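Xyloglucanase (Paenibacillus pabuli, PDB 2JEQ) probably hydrolyses the beta-1,4-linked glucan backbone of xyloglucan, as a family 5 glycoside hydrolase with a TIM-barrel fold. Local coordinates at residues A[48-53]-A[63-68]; A[178-183]-A[197-202]; A[182-187]-A[226-231]. All coordinates share one frame; numbering follows the deposited sequence.

Interaction 1 (A[48-53]-A[63-68]); sequences LGNQLE and TAWGNP. With BGC (beta-D-glucopyranose), chain B; BGC (beta-D-glucopyranose), chain C; BGC (beta-D-glucopyranose), chain D.
The backbone O of N50 is gripped from two sources. N67 ND2 donates to it at 3.0 Å, nearly straight (168°), with the oxygen lying in the plane of the N67 amide but the donor above the carbonyl plane. Water 1 also donates to N50 O, at 2.8 Å, and takes the backbone N-H groups of W65 and N67. N67 ND2 has a second partner in the O of N363, so ND2 has two carbonyl acceptors. Further along, Q51 NE2 donates to P68 O at 3.0 Å. The Q51 chain bends at chi2, which turns its amide across N67 CB. Water 3 links Q51 OE1 to P68 O, and R376 binds the same OE1 and the O of G49.

The other half of the contact faces the sugar. The N50 amide stands at 71° to the W65 indole, and its OD1 meets the ring edge at CE3, 3.3 Å away. N50 ND2 donates to O3 of the glucose in chain C at 3.0 Å, and water 2 ties it to W65 O. The chain B glucose lies over one face of the indole, with its C1 4.2 Å above the plane. From within 48-53, E53 curls back so that its carboxylate takes two backbone N-H groups. OE2 accepts from N50 N at 2.6 Å and OE1 from Q51 N at 2.8 Å.

These loops follow the first barrel strand of a TIM barrel and form part of the substrate cleft. The chain D, B and C glucoses are joined O4 to C1 in one run. The chemistry implies an aromatic platform for one glucose and an amide donor for the next. N50 is fixed by the E53 carboxylate, and W65 is tied to it through two waters at its backbone.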
# COMPACT_ATOMS: atom_id res chain seq x y z
N LEU A 48 7.00 -3.30 4.15
CA LEU A 48 7.95 -3.00 5.21
C LEU A 48 7.21 -2.11 6.22
O LEU A 48 7.51 -0.92 6.39
CB LEU A 48 9.21 -2.32 4.65
CG LEU A 48 10.39 -1.96 5.55
CD1 LEU A 48 10.98 -3.21 6.23
CD2 LEU A 48 11.50 -1.13 4.83
N GLY A 49 6.20 -2.69 6.86
CA GLY A 49 5.24 -1.90 7.63
C GLY A 49 5.75 -1.57 9.01
O GLY A 49 6.60 -2.30 9.54
N ASN A 50 5.17 -0.53 9.62
CA ASN A 50 5.69 0.08 10.88
C ASN A 50 7.20 0.41 10.90
O ASN A 50 7.93 0.15 11.89
CB ASN A 50 5.31 -0.78 12.10
CG ASN A 50 3.85 -0.67 12.47
OD1 ASN A 50 3.04 -0.07 11.75
ND2 ASN A 50 3.49 -1.28 13.59
N GLN A 51 7.67 1.05 9.83
CA GLN A 51 9.07 1.55 9.81
C GLN A 51 9.11 3.00 9.38
O GLN A 51 8.89 3.91 10.18
CB GLN A 51 9.99 0.65 8.95
CG GLN A 51 9.98 -0.85 9.35
CD GLN A 51 11.11 -1.28 10.33
OE1 GLN A 51 11.45 -2.46 10.40
NE2 GLN A 51 11.70 -0.32 11.06
N LEU A 52 9.30 3.24 8.09
CA LEU A 52 9.50 4.60 7.64
C LEU A 52 8.21 5.44 7.70
O LEU A 52 8.29 6.67 7.55
CB LEU A 52 10.16 4.63 6.23
CG LEU A 52 11.71 4.53 6.16
CD1 LEU A 52 12.25 3.23 6.74
CD2 LEU A 52 12.21 4.70 4.71
N GLU A 53 7.05 4.82 7.94
CA GLU A 53 5.80 5.57 8.18
C GLU A 53 5.52 5.85 9.66
O GLU A 53 4.71 6.72 9.99
CB GLU A 53 4.57 4.92 7.52
CG GLU A 53 3.85 3.83 8.29
CD GLU A 53 4.62 2.51 8.38
OE1 GLU A 53 5.86 2.46 8.15
OE2 GLU A 53 3.94 1.49 8.65
N THR A 63 12.07 3.48 14.23
CA THR A 63 12.13 2.64 15.44
C THR A 63 11.03 2.93 16.48
O THR A 63 11.02 2.31 17.56
CB THR A 63 13.51 2.75 16.10
OG1 THR A 63 13.79 4.14 16.38
CG2 THR A 63 14.59 2.25 15.19
N ALA A 64 10.10 3.83 16.15
CA ALA A 64 9.10 4.31 17.12
C ALA A 64 7.95 3.32 17.37
O ALA A 64 7.27 3.39 18.39
CB ALA A 64 8.57 5.67 16.72
N TRP A 65 7.75 2.41 16.43
CA TRP A 65 6.66 1.46 16.53
C TRP A 65 7.14 -0.01 16.69
O TRP A 65 6.63 -0.90 16.04
CB TRP A 65 5.70 1.61 15.34
CG TRP A 65 4.89 2.93 15.33
CD1 TRP A 65 4.83 3.90 16.33
CD2 TRP A 65 4.05 3.38 14.29
NE1 TRP A 65 3.98 4.92 15.94
CE2 TRP A 65 3.49 4.62 14.70
CE3 TRP A 65 3.68 2.85 13.04
CZ2 TRP A 65 2.58 5.34 13.90
CZ3 TRP A 65 2.78 3.57 12.25
CH2 TRP A 65 2.25 4.80 12.70
N GLY A 66 8.15 -0.22 17.54
CA GLY A 66 8.50 -1.60 17.99
C GLY A 66 9.43 -2.39 17.06
O GLY A 66 9.83 -3.52 17.39
N ASN A 67 9.77 -1.82 15.91
CA ASN A 67 10.74 -2.49 15.04
C ASN A 67 12.13 -1.87 15.12
O ASN A 67 12.25 -0.70 15.38
CB ASN A 67 10.27 -2.53 13.58
CG ASN A 67 9.01 -3.33 13.41
OD1 ASN A 67 8.94 -4.46 13.85
ND2 ASN A 67 8.00 -2.76 12.74
N PRO A 68 13.18 -2.67 14.83
CA PRO A 68 14.56 -2.18 14.76
C PRO A 68 14.82 -1.36 13.49
O PRO A 68 14.01 -1.39 12.57
CB PRO A 68 15.39 -3.48 14.76
CG PRO A 68 14.53 -4.47 14.07
CD PRO A 68 13.09 -4.13 14.51
C2 BGC B . 0.13 2.19 17.00
C3 BGC B . 1.32 2.74 17.75
C4 BGC B . 2.21 1.58 18.24
C5 BGC B . 2.54 0.59 17.10
C6 BGC B . 3.26 -0.67 17.55
C1 BGC B . 0.68 1.31 15.87
O2 BGC B . -0.67 3.24 16.49
O3 BGC B . 0.88 3.57 18.79
O4 BGC B . 3.45 2.11 18.69
O5 BGC B . 1.39 0.23 16.38
O6 BGC B . 2.46 -1.40 18.45
C2 BGC C . -0.29 -1.21 12.01
C3 BGC C . -0.35 -0.93 13.49
C4 BGC C . -0.07 0.56 13.76
C5 BGC C . -1.03 1.39 12.90
C6 BGC C . -0.87 2.89 13.12
C1 BGC C . -1.24 -0.29 11.27
O2 BGC C . -0.59 -2.57 11.79
O3 BGC C . 0.58 -1.83 14.05
O4 BGC C . -0.39 0.83 15.10
O5 BGC C . -0.90 1.05 11.52
O6 BGC C . -2.16 3.46 13.00
C2 BGC D . 5.04 2.05 20.50
C3 BGC D . 5.27 2.35 22.00
C4 BGC D . 4.24 3.28 22.66
C5 BGC D . 2.84 3.07 22.07
C6 BGC D . 1.76 4.01 22.60
C1 BGC D . 3.57 2.11 20.11
O2 BGC D . 5.50 0.76 20.18
O3 BGC D . 6.58 2.88 22.15
O4 BGC D . 4.20 3.09 24.06
O5 BGC D . 2.99 3.26 20.68
O6 BGC D . 1.83 5.24 21.90
O HOH W 1 9.07 0.94 14.32
O HOH W 2 5.39 -3.27 14.99
O HOH W 3 13.93 -3.55 10.76

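Interaction 2 (A[178-183]-A[197-202]). With BGC (beta-D-glucopyranose), chain E.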
# COMPACT_ATOMS: atom_id res chain seq x y z
N GLU A 178 3.81 5.79 -5.36
CA GLU A 178 2.41 5.67 -4.99
C GLU A 178 1.95 6.99 -4.35
O GLU A 178 2.48 7.38 -3.32
CB GLU A 178 2.28 4.53 -4.00
CG GLU A 178 0.86 4.22 -3.51
CD GLU A 178 0.90 3.13 -2.44
OE1 GLU A 178 1.99 2.57 -2.18
OE2 GLU A 178 -0.15 2.83 -1.83
N SER A 179 0.93 7.63 -4.93
CA SER A 179 0.59 9.04 -4.64
C SER A 179 0.23 9.30 -3.18
O SER A 179 0.48 10.37 -2.61
CB SER A 179 -0.60 9.45 -5.51
OG SER A 179 -1.76 8.73 -5.10
N MET A 180 -0.45 8.33 -2.60
CA MET A 180 -0.87 8.44 -1.22
C MET A 180 -1.31 7.06 -0.79
O MET A 180 -1.23 6.10 -1.58
CB MET A 180 -1.98 9.48 -1.06
CG MET A 180 -3.14 9.30 -2.03
SD MET A 180 -3.91 10.91 -2.41
CE MET A 180 -5.44 10.25 -3.03
N ASN A 181 -1.76 6.95 0.45
CA ASN A 181 -2.02 5.66 1.05
C ASN A 181 -3.53 5.48 1.15
O ASN A 181 -4.17 5.26 0.13
CB ASN A 181 -1.32 5.50 2.41
CG ASN A 181 -1.72 4.22 3.14
OD1 ASN A 181 -1.81 3.15 2.54
ND2 ASN A 181 -2.02 4.35 4.43
N GLU A 182 -4.08 5.62 2.36
CA GLU A 182 -5.54 5.51 2.55
C GLU A 182 -6.15 6.87 2.84
O GLU A 182 -6.06 7.40 3.96
CB GLU A 182 -5.88 4.51 3.66
CG GLU A 182 -5.50 3.07 3.38
CD GLU A 182 -5.80 2.12 4.54
OE1 GLU A 182 -5.98 2.59 5.71
OE2 GLU A 182 -5.81 0.88 4.28
N VAL A 183 -6.78 7.45 1.83
CA VAL A 183 -7.17 8.84 1.92
C VAL A 183 -8.69 8.94 1.94
O VAL A 183 -9.35 8.50 1.00
CB VAL A 183 -6.52 9.69 0.77
CG1 VAL A 183 -7.07 11.11 0.74
CG2 VAL A 183 -5.00 9.70 0.90
N THR A 197 -13.64 14.65 -4.93
CA THR A 197 -13.04 15.52 -5.93
C THR A 197 -11.64 16.01 -5.52
O THR A 197 -10.74 16.03 -6.36
CB THR A 197 -13.97 16.69 -6.30
OG1 THR A 197 -15.14 16.14 -6.90
CG2 THR A 197 -13.28 17.67 -7.30
N ASN A 198 -11.50 16.41 -4.25
CA ASN A 198 -10.21 16.70 -3.64
C ASN A 198 -9.23 15.53 -3.79
O ASN A 198 -8.11 15.72 -4.28
CB ASN A 198 -10.35 17.08 -2.13
CG ASN A 198 -11.05 18.39 -1.95
OD1 ASN A 198 -11.13 19.19 -2.91
ND2 ASN A 198 -11.54 18.65 -0.74
N LEU A 199 -9.65 14.32 -3.43
CA LEU A 199 -8.78 13.12 -3.58
C LEU A 199 -8.37 12.97 -5.07
O LEU A 199 -7.17 12.74 -5.42
CB LEU A 199 -9.50 11.87 -3.06
CG LEU A 199 -8.84 10.48 -3.15
CD1 LEU A 199 -9.62 9.52 -2.27
CD2 LEU A 199 -8.79 9.96 -4.60
N ASN A 200 -9.35 13.15 -5.95
CA ASN A 200 -9.06 13.05 -7.39
C ASN A 200 -8.04 14.13 -7.80
O ASN A 200 -7.14 13.88 -8.60
CB ASN A 200 -10.35 13.12 -8.25
CG ASN A 200 -11.23 11.84 -8.13
OD1 ASN A 200 -10.73 10.72 -7.94
ND2 ASN A 200 -12.55 12.02 -8.23
N ALA A 201 -8.19 15.33 -7.24
CA ALA A 201 -7.25 16.42 -7.52
C ALA A 201 -5.81 16.05 -7.10
O ALA A 201 -4.87 16.41 -7.79
CB ALA A 201 -7.71 17.75 -6.85
N TYR A 202 -5.64 15.36 -5.97
CA TYR A 202 -4.30 14.99 -5.49
C TYR A 202 -3.68 13.98 -6.43
O TYR A 202 -2.50 14.08 -6.77
CB TYR A 202 -4.28 14.38 -4.08
CG TYR A 202 -5.02 15.11 -2.98
CD1 TYR A 202 -5.19 16.50 -3.00
CD2 TYR A 202 -5.51 14.41 -1.87
CE1 TYR A 202 -5.88 17.17 -1.95
CE2 TYR A 202 -6.18 15.06 -0.83
CZ TYR A 202 -6.37 16.42 -0.87
OH TYR A 202 -7.07 17.01 0.15
C2 BGC E . -2.62 1.04 6.92
C3 BGC E . -1.54 0.61 7.90
C4 BGC E . -2.14 -0.11 9.13
C5 BGC E . -3.14 -1.20 8.68
C6 BGC E . -3.81 -2.05 9.76
C1 BGC E . -3.45 -0.21 6.67
O1 BGC E . -4.34 -0.10 5.59
O2 BGC E . -2.05 1.53 5.72
O3 BGC E . -0.82 1.74 8.30
O4 BGC E . -1.09 -0.66 9.90
O5 BGC E . -4.10 -0.51 7.89
O6 BGC E . -4.49 -1.25 10.71
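M180 and V183 project from the loop after strand 175-178 and meet L199 and Y202 on helix 193-211. This is a beta-alpha unit of the TIM barrel, with the helix packed on the loop that leads into it. L199 lies against the flank made by M180 CE and V183. Its CD1 branch turns to V183, 3.4 Å from V183 O. The M180 methyl beds against L199 CG, nearer the CD2 branch than the CD1 branch, with CD2 3.7 Å from M180 CE. M180 reaches this place because its CG sits between the backbone N and the carbonyl carbon (chi1 51°), and the chain then runs out extended.

Y202, one turn on along the helix, meets the sulfur, its CB and CD2 both about 3.9 Å from M180 SD. The sulfur lies 5.2 Å from the ring centroid and 82° off the ring normal, so it meets the ring at its edge in a Met-aromatic contact. V183 CG1 also comes to the edge, 4.3 Å from Y202 CE2. The ring's hydroxyl is bonded to Q150. No hydrogen bond crosses the contact; side chain meets side chain through carbon and sulfur. The same loop carries N181, which takes no part in this packing and donates from ND2 to O2 of the chain E glucose. The tightest point is M180 CE against L199 CG, 3.4 Å apart, closer than usual for two carbons.

Interaction 3 (A[182-187]-A[226-231]). With BGC (beta-D-glucopyranose), chain E.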
# COMPACT_ATOMS: atom_id res chain seq x y z
N GLU A 182 -4.08 5.62 2.36
CA GLU A 182 -5.54 5.51 2.55
C GLU A 182 -6.15 6.87 2.84
O GLU A 182 -6.06 7.40 3.96
CB GLU A 182 -5.88 4.51 3.66
CG GLU A 182 -5.50 3.07 3.38
CD GLU A 182 -5.80 2.12 4.54
OE1 GLU A 182 -5.98 2.59 5.71
OE2 GLU A 182 -5.81 0.88 4.28
N VAL A 183 -6.78 7.45 1.83
CA VAL A 183 -7.17 8.84 1.92
C VAL A 183 -8.69 8.94 1.94
O VAL A 183 -9.35 8.50 1.00
CB VAL A 183 -6.52 9.69 0.77
CG1 VAL A 183 -7.07 11.11 0.74
CG2 VAL A 183 -5.00 9.70 0.90
N PHE A 184 -9.21 9.52 3.03
CA PHE A 184 -10.63 9.69 3.29
C PHE A 184 -10.87 10.66 4.45
O PHE A 184 -9.92 11.27 4.97
CB PHE A 184 -11.37 8.33 3.41
CG PHE A 184 -11.29 7.67 4.78
CD1 PHE A 184 -10.07 7.46 5.43
CD2 PHE A 184 -12.45 7.22 5.39
CE1 PHE A 184 -10.02 6.84 6.71
CE2 PHE A 184 -12.43 6.59 6.67
CZ PHE A 184 -11.20 6.40 7.32
N ASP A 185 -12.14 10.85 4.83
CA ASP A 185 -12.48 11.86 5.85
C ASP A 185 -12.60 11.31 7.26
O ASP A 185 -13.05 12.01 8.18
CB ASP A 185 -13.76 12.64 5.46
CG ASP A 185 -14.98 11.72 5.22
OD1 ASP A 185 -14.83 10.47 5.15
OD2 ASP A 185 -16.13 12.27 5.09
N GLY A 186 -12.20 10.05 7.45
CA GLY A 186 -12.37 9.38 8.73
C GLY A 186 -13.73 8.75 8.96
O GLY A 186 -13.97 8.19 10.04
N ASN A 187 -14.62 8.82 7.95
CA ASN A 187 -15.99 8.27 8.00
C ASN A 187 -16.12 7.01 7.14
O ASN A 187 -15.71 7.02 6.00
CB ASN A 187 -17.00 9.30 7.47
CG ASN A 187 -17.52 10.24 8.55
OD1 ASN A 187 -18.00 9.81 9.61
ND2 ASN A 187 -17.47 11.53 8.26
N GLY A 226 -8.24 4.99 -4.94
CA GLY A 226 -9.49 5.72 -4.74
C GLY A 226 -9.75 5.91 -3.25
O GLY A 226 -8.79 5.90 -2.42
N TRP A 227 -11.02 6.12 -2.93
CA TRP A 227 -11.49 6.45 -1.60
C TRP A 227 -11.18 5.36 -0.56
O TRP A 227 -11.68 4.23 -0.66
CB TRP A 227 -13.00 6.68 -1.62
CG TRP A 227 -13.54 7.26 -0.32
CD1 TRP A 227 -14.14 6.58 0.71
CD2 TRP A 227 -13.54 8.63 0.06
NE1 TRP A 227 -14.51 7.46 1.71
CE2 TRP A 227 -14.16 8.73 1.33
CE3 TRP A 227 -13.09 9.80 -0.57
CZ2 TRP A 227 -14.32 9.95 2.00
CZ3 TRP A 227 -13.26 11.03 0.10
CH2 TRP A 227 -13.86 11.09 1.38
N ASN A 228 -10.38 5.73 0.43
CA ASN A 228 -9.96 4.82 1.53
C ASN A 228 -9.38 3.50 1.05
O ASN A 228 -9.52 2.48 1.73
CB ASN A 228 -11.15 4.57 2.46
CG ASN A 228 -10.74 4.21 3.88
OD1 ASN A 228 -9.64 4.54 4.34
ND2 ASN A 228 -11.64 3.56 4.60
N THR A 229 -8.69 3.53 -0.09
CA THR A 229 -8.32 2.30 -0.85
C THR A 229 -9.43 1.23 -0.86
O THR A 229 -9.17 0.04 -0.75
CB THR A 229 -7.02 1.63 -0.34
OG1 THR A 229 -7.12 1.39 1.07
CG2 THR A 229 -5.78 2.47 -0.63
N ASN A 230 -10.68 1.66 -0.96
CA ASN A 230 -11.81 0.75 -0.85
C ASN A 230 -12.33 0.36 -2.24
O ASN A 230 -12.72 1.22 -3.03
CB ASN A 230 -12.88 1.41 0.03
CG ASN A 230 -14.17 0.55 0.18
OD1 ASN A 230 -15.00 0.46 -0.74
ND2 ASN A 230 -14.36 -0.01 1.37
N ILE A 231 -12.31 -0.93 -2.55
CA ILE A 231 -12.73 -1.44 -3.88
C ILE A 231 -14.11 -0.93 -4.31
O ILE A 231 -14.26 -0.47 -5.44
CB ILE A 231 -12.70 -3.00 -3.95
CG1 ILE A 231 -11.25 -3.52 -3.98
CG2 ILE A 231 -13.41 -3.51 -5.19
CD1 ILE A 231 -11.09 -5.00 -3.54
C2 BGC E . -2.62 1.04 6.92
C3 BGC E . -1.54 0.61 7.90
C4 BGC E . -2.14 -0.11 9.13
C5 BGC E . -3.14 -1.20 8.68
C6 BGC E . -3.81 -2.05 9.76
C1 BGC E . -3.45 -0.21 6.67
O1 BGC E . -4.34 -0.10 5.59
O2 BGC E . -2.05 1.53 5.72
O3 BGC E . -0.82 1.74 8.30
O4 BGC E . -1.09 -0.66 9.90
O5 BGC E . -4.10 -0.51 7.89
O6 BGC E . -4.49 -1.25 10.71
O HOH W 4 -8.64 3.60 6.52
O HOH W 5 -6.80 6.24 -0.38
O HOH W 6 -15.73 5.81 3.72
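The F184 ring and the N228 side-chain amide lie stacked, their planes 18° apart. They join the loops after strands 175-178 and 222-225, neighbours in the TIM barrel. N228 OD1 sits 3.1 Å above the ring plane, offset toward the rim on the CD1 side. The F184 CB carries a second contact: it lies over the five-membered ring of W227 as a CH-pi interaction, 3.8 Å from the centroid. The backbone lays CB on the indole; CG, between the backbone N and the carbonyl carbon (chi1 83°), then carries the ring alongside the N228 amide. At the indole edge, D185 OD1 comes 3.2 Å from W227 CZ2.

The backbone sets these groups in place. N228 N donates to V183 O at 3.0 Å. G226 to T229 form a type II turn, and T229 OG1 donates to N228 O at 2.7 Å. The same hydroxyl lies across E182 CG. D185 OD1 accepts from N187 N, from above the carboxylate plane, an Asx turn, and the loop so folded puts G186 N over the face of F184 opposite to N228.

Further out, E182 is held by Y135 at OE1 and by H264 at OE2. E182 follows N181 after the fourth barrel strand, where family 5 enzymes carry the acid/base glutamate, so it probably has that role; E323, near the end of the seventh strand, is hydrogen-bonded to the chain E glucose. Y196 OH bonds to W227 N, and N230 caps helix 231-235 through Y233 N. Waters complete the frame. Water 4 joins E182 OE1 to N228 OD1, donating to the amide oxygen at 2.6 Å. Water 6 takes the indole N-H of W227 at 2.9 Å and donates to N187 O.

In the fold
Interaction 1 comes first in the chain. It closes a short loop between strand 45-47 and helix 72-80, which includes the small hairpin 55-60. It ends before the other two open. Interactions 2 and 3 start from one stretch after strand 175-178 and share E182 and V183. Interaction 2 closes the shorter loop, onto helix 193-211. Interaction 3 runs on past that helix to the loop after strand 222-225. The two touch where L199 CD1 meets W227 CA. Interaction 1 lies about 23 Å from both, centre to centre. The linked glucoses run from W65 of interaction 1 to the chain E unit beside 181-182, at the start of the other two contacts.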